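Local coordinates for phage-like element PBSX protein XkdM (Bacillus subtilis, PDB 2GUJ) that is of unknown function but probably forms the tail tube of a defective phage-like particle, at residues V109-A114 with V130-E135; T53-T58 with F134-V139; Y85-A90 with T105-N110; G11-L16 with H25-E30; S97-E102 with P140-D145. One frame throughout, in Å; residues are numbered along the deposited sequence.

The five contacts illustrate how one curled antiparallel sheet changes its chemistry from centre to surface. Interactions 1 and 3 share Val109 and Asn110, and interactions 1 and 2 share Phe134 and Glu135, so interaction 1 joins the other two. Interaction 1 is a buried aromatic cluster, while interactions 2, 3 and 4 are partly buried. Interactions 3 and 4 are hairpin pairings on neighbouring strands, with apolar side chains inward and charged or polar groups outward; interaction 2 sets a ring on glycine backbone. Interaction 5, centred about 17 Å from the chain centre, is a loop contact at the surface without any cross-segment hydrogen bond.

Interaction 1: V109-A114 with V130-E135; sequences VNFDSA and VPFTFE
Phe111 and Phe132 form the apolar centre, their side chains running next to each other in the same direction. The ring centroids lie 5.6 Å apart with the planes inclined at 71°, an oblique pair in which Phe111 CE2 comes 3.8 Å from Phe132 CD2. Phe132 has its CG between its own backbone N and carbonyl carbon (chi1 73°), a torsion that sends the ring in between Phe111 and Val109. On the Val109 side, CB of that valine packs 4.0 Å from Phe132 CD1; beyond Phe111, Val130 CG1 sits 4.1 Å from Phe111 CD2. Phe86 meets the Phe111 ring edge-to-face and Phe63 adds a further aromatic group, which makes the cluster part of the hydrophobic interior of the curled antiparallel sheet expected of a phage tail tube protein. Here the end of strand 129-132 passes the chain that leads from strand 103-109 to helix 113-117, with Asp112 at the N-cap of that helix. Toward the polar edge, Pro131 O lies near the plane of the Phe111 ring, at its rim, and also takes a weak hydrogen bond from Lys115. Asn110 O accepts the Thr133 N-H at 3.1 Å, the donor standing well above the carbonyl plane and the N-H...O angle reaching 146°. The same oxygen receives a CA-H...O contact from Phe132 CA at 3.4 Å.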
# COMPACT_ATOMS: atom_id res chain seq x y z
N VAL B 109 -5.91 -13.90 6.05
CA VAL B 109 -4.97 -12.81 5.87
C VAL B 109 -3.68 -13.60 5.69
O VAL B 109 -3.56 -14.69 6.25
CB VAL B 109 -4.84 -11.93 7.13
CG1 VAL B 109 -5.75 -12.46 8.23
CG2 VAL B 109 -3.39 -11.89 7.61
N ASN B 110 -2.73 -13.08 4.93
CA ASN B 110 -1.49 -13.82 4.71
C ASN B 110 -0.28 -12.99 4.31
O ASN B 110 -0.26 -12.41 3.24
CB ASN B 110 -1.76 -14.88 3.65
CG ASN B 110 -0.49 -15.48 3.08
OD1 ASN B 110 0.56 -15.48 3.73
ND2 ASN B 110 -0.58 -16.02 1.86
N PHE B 111 0.72 -12.94 5.18
CA PHE B 111 1.95 -12.19 4.89
C PHE B 111 3.04 -13.11 4.37
O PHE B 111 2.84 -14.31 4.22
CB PHE B 111 2.54 -11.53 6.13
CG PHE B 111 1.54 -11.23 7.19
CD1 PHE B 111 1.04 -12.25 8.00
CD2 PHE B 111 1.11 -9.93 7.40
CE1 PHE B 111 0.11 -11.97 9.00
CE2 PHE B 111 0.19 -9.62 8.38
CZ PHE B 111 -0.32 -10.64 9.19
N ASP B 112 4.20 -12.52 4.12
CA ASP B 112 5.36 -13.27 3.67
C ASP B 112 6.10 -13.61 4.96
O ASP B 112 6.46 -12.73 5.74
CB ASP B 112 6.23 -12.41 2.74
CG ASP B 112 7.47 -13.14 2.23
OD1 ASP B 112 7.36 -14.22 1.61
OD2 ASP B 112 8.59 -12.63 2.45
N SER B 113 6.29 -14.90 5.19
CA SER B 113 6.96 -15.39 6.39
C SER B 113 8.17 -14.54 6.74
O SER B 113 8.20 -13.86 7.76
CB SER B 113 7.39 -16.82 6.17
OG SER B 113 6.31 -17.58 5.68
N ALA B 114 9.17 -14.62 5.86
CA ALA B 114 10.42 -13.88 6.02
C ALA B 114 10.15 -12.48 6.54
O ALA B 114 10.74 -12.05 7.54
CB ALA B 114 11.14 -13.80 4.69
N VAL B 130 3.46 -4.04 7.73
CA VAL B 130 3.61 -5.21 6.91
C VAL B 130 2.43 -5.44 6.01
O VAL B 130 1.28 -5.26 6.41
CB VAL B 130 3.82 -6.44 7.75
CG1 VAL B 130 4.36 -7.55 6.87
CG2 VAL B 130 4.77 -6.11 8.88
N PRO B 131 2.70 -5.82 4.75
CA PRO B 131 1.66 -6.08 3.76
C PRO B 131 1.08 -7.46 4.00
O PRO B 131 1.72 -8.29 4.64
CB PRO B 131 2.41 -6.01 2.43
CG PRO B 131 3.60 -5.10 2.75
CD PRO B 131 4.01 -5.63 4.10
N PHE B 132 -0.12 -7.71 3.51
CA PHE B 132 -0.72 -9.03 3.69
C PHE B 132 -1.91 -9.12 2.79
O PHE B 132 -2.36 -8.10 2.28
CB PHE B 132 -1.11 -9.23 5.16
CG PHE B 132 -2.31 -8.44 5.59
CD1 PHE B 132 -3.58 -8.77 5.12
CD2 PHE B 132 -2.18 -7.36 6.46
CE1 PHE B 132 -4.70 -8.04 5.51
CE2 PHE B 132 -3.30 -6.63 6.86
CZ PHE B 132 -4.57 -6.97 6.39
N THR B 133 -2.44 -10.31 2.56
CA THR B 133 -3.58 -10.38 1.67
C THR B 133 -4.63 -11.36 2.12
O THR B 133 -4.50 -12.57 1.94
CB THR B 133 -3.18 -10.75 0.23
OG1 THR B 133 -2.80 -12.13 0.17
CG2 THR B 133 -2.02 -9.88 -0.24
N PHE B 134 -5.70 -10.81 2.70
CA PHE B 134 -6.80 -11.63 3.18
C PHE B 134 -7.60 -12.11 1.99
O PHE B 134 -7.48 -11.55 0.91
CB PHE B 134 -7.69 -10.81 4.10
CG PHE B 134 -8.31 -9.62 3.44
CD1 PHE B 134 -7.55 -8.49 3.15
CD2 PHE B 134 -9.66 -9.62 3.12
CE1 PHE B 134 -8.13 -7.38 2.56
CE2 PHE B 134 -10.25 -8.54 2.53
CZ PHE B 134 -9.48 -7.41 2.24
N GLU B 135 -8.39 -13.16 2.17
CA GLU B 135 -9.20 -13.70 1.08
C GLU B 135 -10.67 -13.48 1.34
O GLU B 135 -11.52 -13.86 0.54
CB GLU B 135 -8.93 -15.20 0.90
CG GLU B 135 -8.17 -15.55 -0.35
CD GLU B 135 -6.88 -14.76 -0.48
OE1 GLU B 135 -6.95 -13.61 -0.99
OE2 GLU B 135 -5.80 -15.27 -0.07

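Interaction 2: T53-T58 with F134-V139; sequences TGANGT and FEDFDV
Residues 55-57 run close against 134-136, the CA atoms of Asn56 and Glu135 being 4.0 Å apart, and Gly57 N donates to Phe134 O (3.2 Å, 161° at the hydrogen). A CA-H...O contact from Asn56 CA to Glu135 O, 3.5 Å long, adds to this backbone link. The Phe134 ring then turns back over the strand: Gly57 CA stands 3.9 Å from the ring centroid and 28° off its normal, a CH-pi contact on one face, while Thr58 O lies at the ring edge. Ala31 and Leu106 also touch this ring. Nearby, Ala55 CB meets the edge of the Phe137 ring, 3.5 Å from CD2. With its CG anti to the backbone N (chi1 -173°), Asp136 extends its carboxylate past the Thr53 and Gly54 carbonyls, and its charge is met by a salt bridge to Arg46. Strand 57-63 pairs with strand 129-132, and strand 136-138 with strand 103-109; residues 133-135 therefore carry the chain from one end of the sheet to the other, as expected for a sheet curled into the barrel of a phage tail tube protein.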
# COMPACT_ATOMS: atom_id res chain seq x y z
N THR B 53 -18.49 -15.46 -1.37
CA THR B 53 -17.45 -15.64 -0.38
C THR B 53 -16.24 -14.79 -0.79
O THR B 53 -15.13 -15.00 -0.32
CB THR B 53 -17.03 -17.13 -0.26
OG1 THR B 53 -18.21 -17.95 -0.14
CG2 THR B 53 -16.16 -17.36 0.97
N GLY B 54 -16.49 -13.84 -1.68
CA GLY B 54 -15.43 -12.96 -2.15
C GLY B 54 -14.84 -12.14 -1.02
O GLY B 54 -14.37 -12.67 -0.02
N ALA B 55 -14.88 -10.82 -1.19
CA ALA B 55 -14.33 -9.91 -0.19
C ALA B 55 -12.83 -10.16 -0.06
O ALA B 55 -12.23 -9.96 0.99
CB ALA B 55 -15.02 -10.10 1.14
N ASN B 56 -12.24 -10.63 -1.15
CA ASN B 56 -10.81 -10.90 -1.20
C ASN B 56 -10.19 -9.52 -1.30
O ASN B 56 -10.84 -8.60 -1.78
CB ASN B 56 -10.50 -11.60 -2.49
CG ASN B 56 -10.91 -10.76 -3.68
OD1 ASN B 56 -10.34 -9.69 -3.94
ND2 ASN B 56 -11.91 -11.22 -4.40
N GLY B 57 -8.93 -9.39 -0.90
CA GLY B 57 -8.28 -8.10 -1.01
C GLY B 57 -6.85 -8.01 -0.53
O GLY B 57 -6.22 -9.01 -0.21
N THR B 58 -6.34 -6.78 -0.49
CA THR B 58 -4.98 -6.56 -0.01
C THR B 58 -5.05 -5.64 1.19
O THR B 58 -6.13 -5.20 1.57
CB THR B 58 -4.10 -5.90 -1.06
OG1 THR B 58 -4.14 -6.67 -2.27
CG2 THR B 58 -2.65 -5.86 -0.55
N PHE B 134 -5.70 -10.81 2.70
CA PHE B 134 -6.80 -11.63 3.18
C PHE B 134 -7.60 -12.11 1.99
O PHE B 134 -7.48 -11.55 0.91
CB PHE B 134 -7.69 -10.81 4.10
CG PHE B 134 -8.31 -9.62 3.44
CD1 PHE B 134 -7.55 -8.49 3.15
CD2 PHE B 134 -9.66 -9.62 3.12
CE1 PHE B 134 -8.13 -7.38 2.56
CE2 PHE B 134 -10.25 -8.54 2.53
CZ PHE B 134 -9.48 -7.41 2.24
N GLU B 135 -8.39 -13.16 2.17
CA GLU B 135 -9.20 -13.70 1.08
C GLU B 135 -10.67 -13.48 1.34
O GLU B 135 -11.52 -13.86 0.54
CB GLU B 135 -8.93 -15.20 0.90
CG GLU B 135 -8.17 -15.55 -0.35
CD GLU B 135 -6.88 -14.76 -0.48
OE1 GLU B 135 -6.95 -13.61 -0.99
OE2 GLU B 135 -5.80 -15.27 -0.07
N ASP B 136 -10.98 -12.87 2.48
CA ASP B 136 -12.36 -12.59 2.84
C ASP B 136 -12.37 -11.82 4.15
O ASP B 136 -11.51 -12.02 5.00
CB ASP B 136 -13.15 -13.88 2.98
CG ASP B 136 -14.62 -13.63 3.18
OD1 ASP B 136 -14.93 -12.68 3.92
OD2 ASP B 136 -15.46 -14.36 2.63
N PHE B 137 -13.35 -10.94 4.30
CA PHE B 137 -13.48 -10.12 5.49
C PHE B 137 -14.86 -10.31 6.10
O PHE B 137 -15.73 -10.86 5.44
CB PHE B 137 -13.24 -8.66 5.11
CG PHE B 137 -14.49 -7.86 4.97
CD1 PHE B 137 -14.99 -7.15 6.06
CD2 PHE B 137 -15.16 -7.78 3.76
CE1 PHE B 137 -16.12 -6.36 5.94
CE2 PHE B 137 -16.29 -6.99 3.63
CZ PHE B 137 -16.77 -6.28 4.73
N ASP B 138 -15.07 -9.83 7.32
CA ASP B 138 -16.35 -10.05 7.98
C ASP B 138 -16.58 -9.16 9.21
O ASP B 138 -15.63 -8.73 9.86
CB ASP B 138 -16.41 -11.53 8.40
CG ASP B 138 -17.79 -11.98 8.77
OD1 ASP B 138 -18.49 -11.24 9.49
OD2 ASP B 138 -18.17 -13.10 8.35
N VAL B 139 -17.83 -8.90 9.54
CA VAL B 139 -18.17 -8.09 10.71
C VAL B 139 -19.31 -8.82 11.38
O VAL B 139 -20.44 -8.34 11.40
CB VAL B 139 -18.63 -6.69 10.29
CG1 VAL B 139 -18.92 -5.86 11.51
CG2 VAL B 139 -17.56 -6.04 9.42

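Interaction 3: Y85-A90 with T105-N110; sequences YFTLQA and TLYDVN
Strand 86-92 and residues 105-109 pair antiparallel, with Phe86 opposite Val109 and Leu88 opposite Leu106 as hydrogen-bonded pairs and Gln89 opposite Thr105 as a non-hydrogen-bonded one. Leu106 N donates to Leu88 O at 2.8 Å; the return bond from Leu88 N to Leu106 O is weak at 3.4 Å, as is that from Phe86 N to Val109 O. On the face that carries Leu88, Leu106 and Val109, the two leucines lie side by side, CD2 to CD2 4.1 Å, and Val109 CG1 packs 3.5 Å from Leu88 CB. Ile26 and Phe29 of strand 21-33 extend this apolar layer. Across the sheet, an extended Gln89 runs alongside Thr105, its CG 3.5 Å from Thr105 CG2. At the corner the Tyr85 ring receives Asp108 over one face: Asp108 CB lies 4.3 Å from the ring centroid, 23° off the normal, whereas the carboxylate is modelled too near the ring for its exact place to be trusted. Asn110 CB approaches the edge of the same ring, 3.8 Å from Tyr85 CD1. The Tyr107 hydroxyl is hydrogen-bonded to Asp138. Between Phe86 and Leu88 the register slips by one, and a type II turn spans Leu106 to Val109; the whole is a beta hairpin interrupted by a beta bulge, where strand 103-109 bends out of line.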
# COMPACT_ATOMS: atom_id res chain seq x y z
N TYR B 85 -1.86 -19.34 6.63
CA TYR B 85 -3.05 -18.50 6.62
C TYR B 85 -3.51 -18.20 8.03
O TYR B 85 -4.06 -19.08 8.71
CB TYR B 85 -4.20 -19.20 5.92
CG TYR B 85 -4.15 -19.21 4.41
CD1 TYR B 85 -3.76 -18.09 3.70
CD2 TYR B 85 -4.56 -20.33 3.70
CE1 TYR B 85 -3.78 -18.08 2.30
CE2 TYR B 85 -4.59 -20.33 2.31
CZ TYR B 85 -4.19 -19.20 1.62
OH TYR B 85 -4.18 -19.20 0.25
N PHE B 86 -3.30 -16.98 8.50
CA PHE B 86 -3.74 -16.62 9.83
C PHE B 86 -5.11 -15.94 9.70
O PHE B 86 -5.50 -15.49 8.62
CB PHE B 86 -2.76 -15.65 10.50
CG PHE B 86 -1.35 -15.74 9.99
CD1 PHE B 86 -1.08 -15.59 8.63
CD2 PHE B 86 -0.29 -15.93 10.87
CE1 PHE B 86 0.24 -15.60 8.16
CE2 PHE B 86 1.03 -15.95 10.40
CZ PHE B 86 1.29 -15.79 9.04
N THR B 87 -5.85 -15.89 10.80
CA THR B 87 -7.15 -15.25 10.82
C THR B 87 -7.04 -14.05 11.74
O THR B 87 -6.90 -14.20 12.96
CB THR B 87 -8.21 -16.20 11.37
OG1 THR B 87 -8.54 -17.16 10.35
CG2 THR B 87 -9.47 -15.43 11.81
N LEU B 88 -7.11 -12.86 11.16
CA LEU B 88 -6.98 -11.63 11.94
C LEU B 88 -8.32 -11.13 12.46
O LEU B 88 -9.15 -10.64 11.69
CB LEU B 88 -6.28 -10.56 11.09
CG LEU B 88 -5.97 -9.28 11.88
CD1 LEU B 88 -5.02 -8.36 11.12
CD2 LEU B 88 -7.29 -8.57 12.17
N GLN B 89 -8.51 -11.20 13.77
CA GLN B 89 -9.78 -10.77 14.34
C GLN B 89 -9.65 -9.55 15.25
O GLN B 89 -9.35 -9.67 16.43
CB GLN B 89 -10.42 -11.93 15.10
CG GLN B 89 -11.89 -11.71 15.36
CD GLN B 89 -12.56 -12.94 15.91
OE1 GLN B 89 -13.76 -12.92 16.23
NE2 GLN B 89 -11.80 -14.03 16.03
N ALA B 90 -9.91 -8.37 14.69
CA ALA B 90 -9.79 -7.11 15.43
C ALA B 90 -11.11 -6.42 15.70
O ALA B 90 -12.19 -6.96 15.45
CB ALA B 90 -8.85 -6.15 14.68
N THR B 105 -13.29 -9.71 11.25
CA THR B 105 -12.33 -10.78 11.11
C THR B 105 -11.88 -10.71 9.66
O THR B 105 -12.62 -10.22 8.80
CB THR B 105 -12.94 -12.14 11.40
OG1 THR B 105 -13.58 -12.63 10.21
CG2 THR B 105 -13.96 -12.04 12.54
N LEU B 106 -10.66 -11.15 9.39
CA LEU B 106 -10.14 -11.16 8.03
C LEU B 106 -9.71 -12.56 7.74
O LEU B 106 -8.61 -12.98 8.10
CB LEU B 106 -8.94 -10.23 7.88
CG LEU B 106 -9.29 -8.75 7.70
CD1 LEU B 106 -10.29 -8.60 6.56
CD2 LEU B 106 -9.89 -8.21 8.97
N TYR B 107 -10.59 -13.30 7.09
CA TYR B 107 -10.28 -14.68 6.77
C TYR B 107 -9.12 -14.76 5.82
O TYR B 107 -9.02 -14.00 4.86
CB TYR B 107 -11.49 -15.38 6.19
CG TYR B 107 -12.67 -15.27 7.11
CD1 TYR B 107 -12.50 -15.25 8.50
CD2 TYR B 107 -13.96 -15.17 6.60
CE1 TYR B 107 -13.58 -15.11 9.35
CE2 TYR B 107 -15.05 -15.03 7.44
CZ TYR B 107 -14.85 -15.00 8.82
OH TYR B 107 -15.93 -14.80 9.65
N ASP B 108 -8.22 -15.67 6.14
CA ASP B 108 -7.03 -15.94 5.37
C ASP B 108 -6.11 -14.78 5.07
O ASP B 108 -5.58 -14.69 3.96
CB ASP B 108 -7.41 -16.66 4.09
CG ASP B 108 -7.33 -18.16 4.25
OD1 ASP B 108 -7.75 -18.68 5.32
OD2 ASP B 108 -6.84 -18.82 3.32
N VAL B 109 -5.91 -13.90 6.05
CA VAL B 109 -4.97 -12.81 5.87
C VAL B 109 -3.68 -13.60 5.69
O VAL B 109 -3.56 -14.69 6.25
CB VAL B 109 -4.84 -11.93 7.13
CG1 VAL B 109 -5.75 -12.46 8.23
CG2 VAL B 109 -3.39 -11.89 7.61
N ASN B 110 -2.73 -13.08 4.93
CA ASN B 110 -1.49 -13.82 4.71
C ASN B 110 -0.28 -12.99 4.31
O ASN B 110 -0.26 -12.41 3.24
CB ASN B 110 -1.76 -14.88 3.65
CG ASN B 110 -0.49 -15.48 3.08
OD1 ASN B 110 0.56 -15.48 3.73
ND2 ASN B 110 -0.58 -16.02 1.86

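Interaction 4: G11-L16 with H25-E30; sequences GKEGRL and HIKTFE
Gly14 and Ile26 supply the firmer of two backbone hydrogen bonds, Gly14 N to Ile26 O at 2.8 Å and nearly collinear with the carbonyl; Gly11 N reaches Phe29 O at 3.2 Å. The ionic contacts centre on Glu13, at the corner of the chain. Glu13 and Lys27 lie alongside one another, and Glu13 OE2 forms salt bridges to Lys27 NZ (2.9 Å) and Arg15 NH2 (3.2 Å), both weak as hydrogen bonds, so that one carboxylate oxygen serves two cations; Lys27 also makes a cation-pi contact with Tyr64. Among the flat groups, the Arg15 guanidinium stands almost upright on the His25 ring, planes 84° apart, with Arg15 NE over the ring face, 3.9 Å from His25 CG; His25 NE2 is bonded to Glu22. The Phe29 ring turns a face to Gly11 N, and Ile26 CG2 packs 3.6 Å from Gly14 C. Ile26 and Phe29 continue inward to Ala61 of strand 57-63, while Arg15 bonds through its backbone to Gln89, placing this hairpin between strands 57-63 and 86-92.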
# COMPACT_ATOMS: atom_id res chain seq x y z
N GLY B 11 -9.33 -1.30 11.36
CA GLY B 11 -9.76 -1.46 12.73
C GLY B 11 -8.64 -1.41 13.76
O GLY B 11 -7.52 -1.85 13.50
N LYS B 12 -8.95 -0.87 14.93
CA LYS B 12 -7.99 -0.76 16.02
C LYS B 12 -7.64 -2.14 16.57
O LYS B 12 -8.15 -3.16 16.12
CB LYS B 12 -8.59 0.10 17.14
CG LYS B 12 -8.18 1.58 17.15
CD LYS B 12 -6.97 1.80 18.06
CE LYS B 12 -6.82 3.24 18.53
NZ LYS B 12 -5.74 3.32 19.55
N GLU B 13 -6.75 -2.14 17.57
CA GLU B 13 -6.25 -3.32 18.25
C GLU B 13 -6.92 -4.65 17.91
O GLU B 13 -8.12 -4.81 18.10
CB GLU B 13 -6.30 -3.10 19.76
CG GLU B 13 -5.62 -1.82 20.19
CD GLU B 13 -4.76 -1.97 21.43
OE1 GLU B 13 -4.15 -0.96 21.83
OE2 GLU B 13 -4.67 -3.09 21.99
N GLY B 14 -6.12 -5.59 17.41
CA GLY B 14 -6.64 -6.90 17.04
C GLY B 14 -5.66 -8.04 17.29
O GLY B 14 -4.50 -7.81 17.62
N ARG B 15 -6.13 -9.27 17.13
CA ARG B 15 -5.31 -10.45 17.34
C ARG B 15 -5.50 -11.45 16.19
O ARG B 15 -6.63 -11.67 15.75
CB ARG B 15 -5.68 -11.12 18.67
CG ARG B 15 -5.22 -10.38 19.92
CD ARG B 15 -6.07 -9.16 20.25
NE ARG B 15 -5.30 -8.18 21.00
CZ ARG B 15 -5.81 -7.09 21.59
NH1 ARG B 15 -7.11 -6.85 21.52
NH2 ARG B 15 -5.01 -6.25 22.24
N LEU B 16 -4.41 -12.04 15.69
CA LEU B 16 -4.52 -13.02 14.59
C LEU B 16 -4.23 -14.43 15.11
O LEU B 16 -3.22 -14.67 15.77
CB LEU B 16 -3.56 -12.67 13.45
CG LEU B 16 -2.10 -13.07 13.66
CD1 LEU B 16 -1.29 -12.83 12.39
CD2 LEU B 16 -1.56 -12.28 14.82
N HIS B 25 -0.34 -9.61 18.96
CA HIS B 25 -1.34 -8.61 19.27
C HIS B 25 -1.05 -7.49 18.30
O HIS B 25 -0.34 -6.54 18.62
CB HIS B 25 -1.19 -8.13 20.71
CG HIS B 25 -1.55 -9.18 21.72
ND1 HIS B 25 -1.64 -8.92 23.07
CD2 HIS B 25 -1.87 -10.49 21.56
CE1 HIS B 25 -2.01 -10.02 23.70
NE2 HIS B 25 -2.16 -10.99 22.81
N ILE B 26 -1.60 -7.62 17.10
CA ILE B 26 -1.42 -6.63 16.06
C ILE B 26 -2.26 -5.38 16.28
O ILE B 26 -3.47 -5.46 16.51
CB ILE B 26 -1.75 -7.23 14.69
CG1 ILE B 26 -1.63 -6.14 13.62
CG2 ILE B 26 -3.14 -7.84 14.71
CD1 ILE B 26 -0.97 -6.63 12.35
N LYS B 27 -1.62 -4.23 16.20
CA LYS B 27 -2.32 -2.97 16.41
C LYS B 27 -3.01 -2.49 15.15
O LYS B 27 -3.57 -3.28 14.40
CB LYS B 27 -1.35 -1.90 16.88
CG LYS B 27 -1.71 -1.31 18.23
CD LYS B 27 -1.68 -2.37 19.32
CE LYS B 27 -1.75 -1.73 20.69
NZ LYS B 27 -1.75 -2.73 21.79
N THR B 28 -2.99 -1.18 14.93
CA THR B 28 -3.63 -0.62 13.76
C THR B 28 -3.38 -1.45 12.51
O THR B 28 -2.27 -1.91 12.25
CB THR B 28 -3.13 0.79 13.50
OG1 THR B 28 -3.64 1.26 12.25
CG2 THR B 28 -1.59 0.81 13.45
N PHE B 29 -4.45 -1.63 11.74
CA PHE B 29 -4.40 -2.37 10.49
C PHE B 29 -5.44 -1.74 9.59
O PHE B 29 -6.45 -1.22 10.07
CB PHE B 29 -4.71 -3.85 10.75
CG PHE B 29 -6.14 -4.21 10.55
CD1 PHE B 29 -6.64 -4.46 9.28
CD2 PHE B 29 -7.02 -4.25 11.63
CE1 PHE B 29 -7.99 -4.74 9.08
CE2 PHE B 29 -8.37 -4.52 11.45
CZ PHE B 29 -8.86 -4.77 10.17
N GLU B 30 -5.21 -1.78 8.29
CA GLU B 30 -6.15 -1.21 7.33
C GLU B 30 -6.12 -1.98 6.02
O GLU B 30 -5.11 -1.98 5.32
CB GLU B 30 -5.81 0.26 7.07
CG GLU B 30 -6.75 0.95 6.08
CD GLU B 30 -6.24 2.33 5.65
OE1 GLU B 30 -5.18 2.40 4.98
OE2 GLU B 30 -6.91 3.34 5.98

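Interaction 5: S97-E102 with P140-D145; sequences SGRGTE and PEKLSD
Glu102, whose CG packs 3.7 Å from Lys142 CG, lays its carboxylate over one face of the Arg99 guanidinium, with OE1 4.2 Å above the plane and displaced toward the rim. A salt bridge from Arg99 NH2 to Glu102 OE2 is modelled here, but its geometry is doubtful. Lys142, extended beyond CG, runs along this pair until NZ lies 4.0 Å from Arg99 CB. The Lys142 ammonium makes no ion pair with Glu102 across the contact, though the carboxylate may partly offset the like charges of Arg99 and Lys142. In the fold, residues 97-102 belong to the connection of the hairpin formed by strands 86-92 and 103-109, and residues 140-145 are the chain that leaves strand 136-138 near the C-terminus. The backbones also meet where Glu102 CA makes a CA-H...O contact to Lys142 O, 3.1 Å long with 163° at the hydrogen. Leu143 lies beside Thr101, while Thr101 OG1 gives a weak hydrogen bond to Gly100 O.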
# COMPACT_ATOMS: atom_id res chain seq x y z
N SER B 97 -19.75 5.34 12.58
CA SER B 97 -20.61 4.67 13.55
C SER B 97 -22.02 4.46 13.02
O SER B 97 -23.00 4.71 13.73
CB SER B 97 -20.67 5.46 14.86
OG SER B 97 -21.42 4.76 15.85
N GLY B 98 -22.13 4.01 11.77
CA GLY B 98 -23.44 3.77 11.20
C GLY B 98 -24.29 2.95 12.15
O GLY B 98 -25.51 2.94 12.04
N ARG B 99 -23.63 2.26 13.08
CA ARG B 99 -24.32 1.44 14.07
C ARG B 99 -23.71 1.64 15.45
O ARG B 99 -24.32 2.25 16.33
CB ARG B 99 -24.25 -0.05 13.68
CG ARG B 99 -25.14 -0.42 12.50
CD ARG B 99 -24.35 -0.94 11.30
NE ARG B 99 -24.02 -2.36 11.40
CZ ARG B 99 -23.37 -3.05 10.46
NH1 ARG B 99 -22.97 -2.44 9.35
NH2 ARG B 99 -23.13 -4.34 10.63
N GLY B 100 -22.49 1.13 15.63
CA GLY B 100 -21.80 1.25 16.90
C GLY B 100 -20.38 0.74 16.73
O GLY B 100 -19.58 1.37 16.03
N THR B 101 -20.05 -0.38 17.36
CA THR B 101 -18.71 -0.97 17.23
C THR B 101 -18.73 -2.50 17.24
O THR B 101 -19.06 -3.14 18.24
CB THR B 101 -17.76 -0.47 18.33
OG1 THR B 101 -17.53 0.93 18.15
CG2 THR B 101 -16.42 -1.20 18.25
N GLU B 102 -18.35 -3.07 16.10
CA GLU B 102 -18.36 -4.52 15.92
C GLU B 102 -16.97 -5.10 15.63
O GLU B 102 -16.02 -4.37 15.31
CB GLU B 102 -19.29 -4.88 14.75
CG GLU B 102 -20.65 -4.15 14.74
CD GLU B 102 -20.86 -3.34 13.46
OE1 GLU B 102 -20.16 -2.31 13.30
OE2 GLU B 102 -21.70 -3.73 12.62
N PRO B 140 -19.03 -9.99 11.95
CA PRO B 140 -19.94 -10.90 12.64
C PRO B 140 -20.74 -10.45 13.85
O PRO B 140 -21.95 -10.66 13.89
CB PRO B 140 -19.04 -12.07 12.99
CG PRO B 140 -17.78 -11.36 13.37
CD PRO B 140 -17.63 -10.39 12.22
N GLU B 141 -20.09 -9.85 14.83
CA GLU B 141 -20.80 -9.45 16.03
C GLU B 141 -20.59 -8.00 16.41
O GLU B 141 -19.68 -7.37 15.89
CB GLU B 141 -20.39 -10.36 17.19
CG GLU B 141 -18.88 -10.41 17.42
CD GLU B 141 -18.44 -11.66 18.18
OE1 GLU B 141 -18.92 -11.88 19.32
OE2 GLU B 141 -17.59 -12.42 17.65
N LYS B 142 -21.43 -7.47 17.28
CA LYS B 142 -21.26 -6.09 17.68
C LYS B 142 -20.17 -6.03 18.72
O LYS B 142 -19.01 -6.24 18.39
CB LYS B 142 -22.57 -5.48 18.18
CG LYS B 142 -23.42 -4.99 17.01
CD LYS B 142 -24.46 -3.96 17.39
CE LYS B 142 -25.03 -3.31 16.14
NZ LYS B 142 -26.12 -2.33 16.44
N LEU B 143 -20.51 -5.73 19.97
CA LEU B 143 -19.47 -5.67 21.00
C LEU B 143 -19.94 -5.19 22.36
O LEU B 143 -20.93 -4.44 22.46
CB LEU B 143 -18.32 -4.76 20.53
CG LEU B 143 -16.88 -5.26 20.72
CD1 LEU B 143 -16.54 -5.31 22.21
CD2 LEU B 143 -16.71 -6.64 20.09
N SER B 144 -19.21 -5.62 23.39
CA SER B 144 -19.46 -5.29 24.79
C SER B 144 -20.87 -4.75 24.99
O SER B 144 -21.08 -3.62 25.43
CB SER B 144 -18.42 -4.27 25.28
OG SER B 144 -18.27 -4.33 26.69
N ASP B 145 -21.84 -5.59 24.63
CA ASP B 145 -23.26 -5.27 24.73
C ASP B 145 -23.60 -4.42 25.94
O ASP B 145 -23.18 -4.71 27.06
CB ASP B 145 -24.06 -6.56 24.78
CG ASP B 145 -23.52 -7.60 23.81
OD1 ASP B 145 -23.49 -7.31 22.60
OD2 ASP B 145 -23.13 -8.69 24.27